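Long-range contact in pyridine synthase TbtD (Thermobispora bispora, PDB 5WA4), which probably forms the central pyridine ring of the thiopeptide thiomuracin by a formal [4+2] aza-cycloaddition on a leader-bearing precursor peptide: residues 139-150 with 249-260. Residues are numbered along the deposited sequence; the frame is centred on the assembly and turned at random.
Sequences LLADFYADTTPS and WVRRLRPIRERA
F143 meets W249, L253 and I256 at the apolar centre of this helix pair. All three reach the edge of its ring, near the ring plane. F143 CZ lies 3.6 Å from W249 CH2, and the two ring planes stand 82° apart. With CG anti to the backbone N (chi1 167°), the phenyl group swings across to the other helix. T147 extends the patch by laying CG2 obliquely against W249 CZ3, at 3.4 Å. T147 OG1 hydrogen-bonds to F143 O in its own helix and lies over one face of the F143 ring, toward the rim. The indole NE1 is directed away from this interface, to T175 and T321, and H324 stacks on W249. Toward the other end, L139 CD2 packs on A260 CB at 4.1 Å.

R252 lays one guanidinium face over D146 O, and its NH1 comes 3.5 Å from P149 CG. R259 bends at chi2 and chi3 and passes L139 CD1. R259 NH1 forms a salt bridge with D142 OD2 at 3.3 Å; the hydrogen bond within it is weak, with the two charged planes 74° apart.

Helix 307-328 also contacts L139, F143 and L253. Segments 139-150 and 249-260 form an antiparallel helix pair, axes 10.7 Å apart at closest approach, in the helical part of this lantibiotic dehydratase C-terminal family member.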
loop_
_atom_site.group_PDB
_atom_site.type_symbol
_atom_site.label_atom_id
_atom_site.label_comp_id
_atom_site.label_asym_id
_atom_site.label_seq_id
_atom_site.Cartn_x
_atom_site.Cartn_y
_atom_site.Cartn_z
ATOM N N LEU E 139 -35.087 6.458 7.891
ATOM C CA LEU E 139 -34.867 6.004 9.254
ATOM C C LEU E 139 -34.279 7.128 10.133
ATOM O O LEU E 139 -34.677 7.321 11.289
ATOM C CB LEU E 139 -33.936 4.800 9.247
ATOM C CG LEU E 139 -33.802 4.070 10.575
ATOM C CD1 LEU E 139 -35.153 3.507 10.919
ATOM C CD2 LEU E 139 -32.711 2.985 10.546
ATOM N N LEU E 140 -33.335 7.873 9.568
ATOM C CA LEU E 140 -32.666 8.971 10.268
ATOM C C LEU E 140 -33.656 10.051 10.680
ATOM O O LEU E 140 -33.712 10.444 11.847
ATOM C CB LEU E 140 -31.575 9.571 9.379
ATOM C CG LEU E 140 -30.313 10.056 10.081
ATOM C CD1 LEU E 140 -29.687 8.913 10.870
ATOM C CD2 LEU E 140 -29.334 10.587 9.044
ATOM N N ALA E 141 -34.437 10.504 9.701
ATOM C CA ALA E 141 -35.500 11.472 9.912
ATOM C C ALA E 141 -36.451 11.046 11.036
ATOM O O ALA E 141 -36.776 11.853 11.908
ATOM C CB ALA E 141 -36.270 11.698 8.617
ATOM N N ASP E 142 -36.894 9.791 11.019
ATOM C CA ASP E 142 -37.755 9.286 12.084
ATOM C C ASP E 142 -37.041 9.412 13.413
ATOM O O ASP E 142 -37.616 9.879 14.408
ATOM C CB ASP E 142 -38.150 7.821 11.858
ATOM C CG ASP E 142 -39.292 7.647 10.850
ATOM O OD1 ASP E 142 -39.696 8.634 10.182
ATOM O OD2 ASP E 142 -39.759 6.488 10.713
ATOM N N PHE E 143 -35.780 8.990 13.423
ATOM C CA PHE E 143 -34.993 9.060 14.645
ATOM C C PHE E 143 -34.894 10.493 15.186
ATOM O O PHE E 143 -35.009 10.709 16.383
ATOM C CB PHE E 143 -33.581 8.500 14.435
ATOM C CG PHE E 143 -32.645 8.834 15.556
ATOM C CD1 PHE E 143 -32.664 8.090 16.730
ATOM C CD2 PHE E 143 -31.781 9.935 15.460
ATOM C CE1 PHE E 143 -31.823 8.408 17.792
ATOM C CE2 PHE E 143 -30.940 10.269 16.509
ATOM C CZ PHE E 143 -30.958 9.500 17.688
ATOM N N TYR E 144 -34.656 11.456 14.307
ATOM C CA TYR E 144 -34.435 12.813 14.752
ATOM C C TYR E 144 -35.726 13.327 15.373
ATOM O O TYR E 144 -35.716 13.901 16.471
ATOM C CB TYR E 144 -33.943 13.713 13.598
ATOM C CG TYR E 144 -32.440 13.634 13.370
ATOM C CD1 TYR E 144 -31.567 13.668 14.437
ATOM C CD2 TYR E 144 -31.891 13.518 12.092
ATOM C CE1 TYR E 144 -30.198 13.603 14.249
ATOM C CE2 TYR E 144 -30.516 13.444 11.900
ATOM C CZ TYR E 144 -29.672 13.489 12.992
ATOM O OH TYR E 144 -28.290 13.414 12.862
ATOM N N ALA E 145 -36.836 13.085 14.684
ATOM C CA ALA E 145 -38.151 13.469 15.181
ATOM C C ALA E 145 -38.460 12.824 16.539
ATOM O O ALA E 145 -38.902 13.479 17.473
ATOM C CB ALA E 145 -39.220 13.094 14.164
ATOM N N ASP E 146 -38.223 11.529 16.651
ATOM C CA ASP E 146 -38.601 10.838 17.864
ATOM C C ASP E 146 -37.762 11.306 19.057
ATOM O O ASP E 146 -38.205 11.190 20.203
ATOM C CB ASP E 146 -38.481 9.322 17.670
ATOM C CG ASP E 146 -39.397 8.806 16.577
ATOM O OD1 ASP E 146 -40.403 9.487 16.266
ATOM O OD2 ASP E 146 -39.117 7.719 16.021
ATOM N N THR E 147 -36.571 11.845 18.788
ATOM C CA THR E 147 -35.641 12.232 19.854
ATOM C C THR E 147 -35.628 13.738 20.176
ATOM O O THR E 147 -34.890 14.184 21.067
ATOM C CB THR E 147 -34.191 11.806 19.534
ATOM O OG1 THR E 147 -33.872 12.140 18.180
ATOM C CG2 THR E 147 -34.018 10.320 19.735
ATOM N N THR E 148 -36.453 14.513 19.484
ATOM C CA THR E 148 -36.532 15.939 19.759
ATOM C C THR E 148 -36.857 16.343 21.224
ATOM O O THR E 148 -36.220 17.264 21.769
ATOM C CB THR E 148 -37.538 16.570 18.847
ATOM O OG1 THR E 148 -37.005 16.562 17.520
ATOM C CG2 THR E 148 -37.803 17.979 19.271
ATOM N N PRO E 149 -37.833 15.672 21.878
ATOM C CA PRO E 149 -37.995 16.030 23.296
ATOM C C PRO E 149 -36.796 15.629 24.146
ATOM O O PRO E 149 -36.670 16.103 25.275
ATOM C CB PRO E 149 -39.252 15.246 23.729
ATOM C CG PRO E 149 -39.451 14.201 22.687
ATOM C CD PRO E 149 -38.914 14.786 21.412
ATOM N N SER E 150 -35.935 14.763 23.629
ATOM C CA SER E 150 -34.718 14.430 24.356
ATOM C C SER E 150 -33.691 15.548 24.186
ATOM O O SER E 150 -32.758 15.694 24.999
ATOM C CB SER E 150 -34.136 13.090 23.892
ATOM O OG SER E 150 -34.686 12.026 24.634
ATOM N N TRP E 249 -34.082 7.360 26.915
ATOM C CA TRP E 249 -33.188 7.244 25.787
ATOM C C TRP E 249 -33.238 5.822 25.291
ATOM O O TRP E 249 -33.558 5.602 24.127
ATOM C CB TRP E 249 -31.758 7.628 26.136
ATOM C CG TRP E 249 -30.861 7.588 24.921
ATOM C CD1 TRP E 249 -29.795 6.744 24.699
ATOM C CD2 TRP E 249 -30.970 8.405 23.745
ATOM N NE1 TRP E 249 -29.235 7.011 23.464
ATOM C CE2 TRP E 249 -29.942 8.021 22.866
ATOM C CE3 TRP E 249 -31.837 9.419 23.356
ATOM C CZ2 TRP E 249 -29.764 8.617 21.638
ATOM C CZ3 TRP E 249 -31.654 10.011 22.129
ATOM C CH2 TRP E 249 -30.632 9.612 21.286
ATOM N N VAL E 250 -32.903 4.876 26.165
ATOM C CA VAL E 250 -32.914 3.469 25.790
ATOM C C VAL E 250 -34.248 3.067 25.159
ATOM O O VAL E 250 -34.298 2.599 24.018
ATOM C CB VAL E 250 -32.651 2.562 26.984
ATOM C CG1 VAL E 250 -32.925 1.114 26.587
ATOM C CG2 VAL E 250 -31.219 2.732 27.478
ATOM N N ARG E 251 -35.331 3.325 25.882
ATOM C CA ARG E 251 -36.673 2.903 25.486
ATOM C C ARG E 251 -37.088 3.365 24.080
ATOM O O ARG E 251 -37.925 2.740 23.426
ATOM C CB ARG E 251 -37.680 3.406 26.520
ATOM C CG ARG E 251 -39.068 2.965 26.269
ATOM C CD ARG E 251 -40.050 3.748 27.059
ATOM N NE ARG E 251 -39.498 4.046 28.354
ATOM C CZ ARG E 251 -39.675 5.201 28.984
ATOM N NH1 ARG E 251 -40.478 6.133 28.474
ATOM N NH2 ARG E 251 -39.114 5.379 30.168
ATOM N N ARG E 252 -36.460 4.433 23.619
ATOM C CA ARG E 252 -36.789 5.124 22.380
ATOM C C ARG E 252 -35.853 4.664 21.265
ATOM O O ARG E 252 -36.086 4.917 20.078
ATOM C CB ARG E 252 -36.662 6.637 22.598
ATOM C CG ARG E 252 -37.013 7.541 21.438
ATOM C CD ARG E 252 -37.455 8.904 21.990
ATOM N NE ARG E 252 -38.915 9.048 22.075
ATOM C CZ ARG E 252 -39.543 9.997 22.769
ATOM N NH1 ARG E 252 -38.840 10.883 23.468
ATOM N NH2 ARG E 252 -40.874 10.052 22.775
ATOM N N LEU E 253 -34.772 4.000 21.658
ATOM C CA LEU E 253 -33.782 3.544 20.693
ATOM C C LEU E 253 -34.036 2.074 20.341
ATOM O O LEU E 253 -33.702 1.644 19.245
ATOM C CB LEU E 253 -32.360 3.708 21.236
ATOM C CG LEU E 253 -31.522 4.883 20.756
ATOM C CD1 LEU E 253 -30.056 4.564 20.958
ATOM C CD2 LEU E 253 -31.823 5.165 19.319
ATOM N N ARG E 254 -34.618 1.317 21.276
ATOM C CA ARG E 254 -34.861 -0.104 21.043
ATOM C C ARG E 254 -35.700 -0.345 19.782
ATOM O O ARG E 254 -35.317 -1.168 18.959
ATOM C CB ARG E 254 -35.510 -0.763 22.261
ATOM C CG ARG E 254 -34.872 -2.103 22.578
ATOM C CD ARG E 254 -35.447 -2.752 23.825
ATOM N NE ARG E 254 -34.451 -2.910 24.886
ATOM C CZ ARG E 254 -34.484 -2.242 26.036
ATOM N NH1 ARG E 254 -35.483 -1.387 26.283
ATOM N NH2 ARG E 254 -33.532 -2.443 26.951
ATOM N N PRO E 255 -36.812 0.393 19.598
ATOM C CA PRO E 255 -37.464 0.247 18.298
ATOM C C PRO E 255 -36.506 0.528 17.146
ATOM O O PRO E 255 -36.438 -0.292 16.243
ATOM C CB PRO E 255 -38.577 1.303 18.339
ATOM C CG PRO E 255 -38.841 1.485 19.748
ATOM C CD PRO E 255 -37.506 1.397 20.418
ATOM N N ILE E 256 -35.788 1.651 17.179
ATOM C CA ILE E 256 -34.831 1.989 16.123
ATOM C C ILE E 256 -33.833 0.829 15.855
ATOM O O ILE E 256 -33.601 0.475 14.697
ATOM C CB ILE E 256 -34.069 3.297 16.478
ATOM C CG1 ILE E 256 -35.050 4.449 16.709
ATOM C CG2 ILE E 256 -33.120 3.706 15.366
ATOM C CD1 ILE E 256 -35.786 4.880 15.455
ATOM N N ARG E 257 -33.283 0.212 16.907
ATOM C CA ARG E 257 -32.393 -0.944 16.736
ATOM C C ARG E 257 -33.075 -2.097 15.974
ATOM O O ARG E 257 -32.526 -2.626 15.006
ATOM C CB ARG E 257 -31.878 -1.487 18.080
ATOM C CG ARG E 257 -30.874 -2.649 17.875
ATOM C CD ARG E 257 -30.467 -3.399 19.156
ATOM N NE ARG E 257 -31.588 -4.140 19.702
ATOM C CZ ARG E 257 -31.599 -4.753 20.884
ATOM N NH1 ARG E 257 -30.535 -4.746 21.678
ATOM N NH2 ARG E 257 -32.696 -5.386 21.279
ATOM N N GLU E 258 -34.265 -2.475 16.433
ATOM C CA GLU E 258 -35.036 -3.564 15.856
ATOM C C GLU E 258 -35.367 -3.313 14.392
ATOM O O GLU E 258 -35.115 -4.173 13.537
ATOM C CB GLU E 258 -36.322 -3.767 16.642
ATOM C CG GLU E 258 -36.091 -4.214 18.074
ATOM C CD GLU E 258 -35.415 -5.555 18.130
ATOM O OE1 GLU E 258 -36.018 -6.525 17.615
ATOM O OE2 GLU E 258 -34.303 -5.643 18.697
ATOM N N ARG E 259 -35.927 -2.139 14.112
ATOM C CA ARG E 259 -36.226 -1.725 12.760
ATOM C C ARG E 259 -34.980 -1.665 11.863
ATOM O O ARG E 259 -35.059 -1.909 10.656
ATOM C CB ARG E 259 -36.915 -0.374 12.769
ATOM C CG ARG E 259 -36.976 0.266 11.401
ATOM C CD ARG E 259 -38.387 0.692 11.069
ATOM N NE ARG E 259 -38.954 1.432 12.188
ATOM C CZ ARG E 259 -38.958 2.759 12.295
ATOM N NH1 ARG E 259 -38.430 3.514 11.323
ATOM N NH2 ARG E 259 -39.506 3.324 13.377
ATOM N N ALA E 260 -33.826 -1.359 12.441
ATOM C CA ALA E 260 -32.617 -1.328 11.641
ATOM C C ALA E 260 -32.104 -2.740 11.337
ATOM O O ALA E 260 -31.557 -2.979 10.250
ATOM C CB ALA E 260 -31.544 -0.501 12.334
#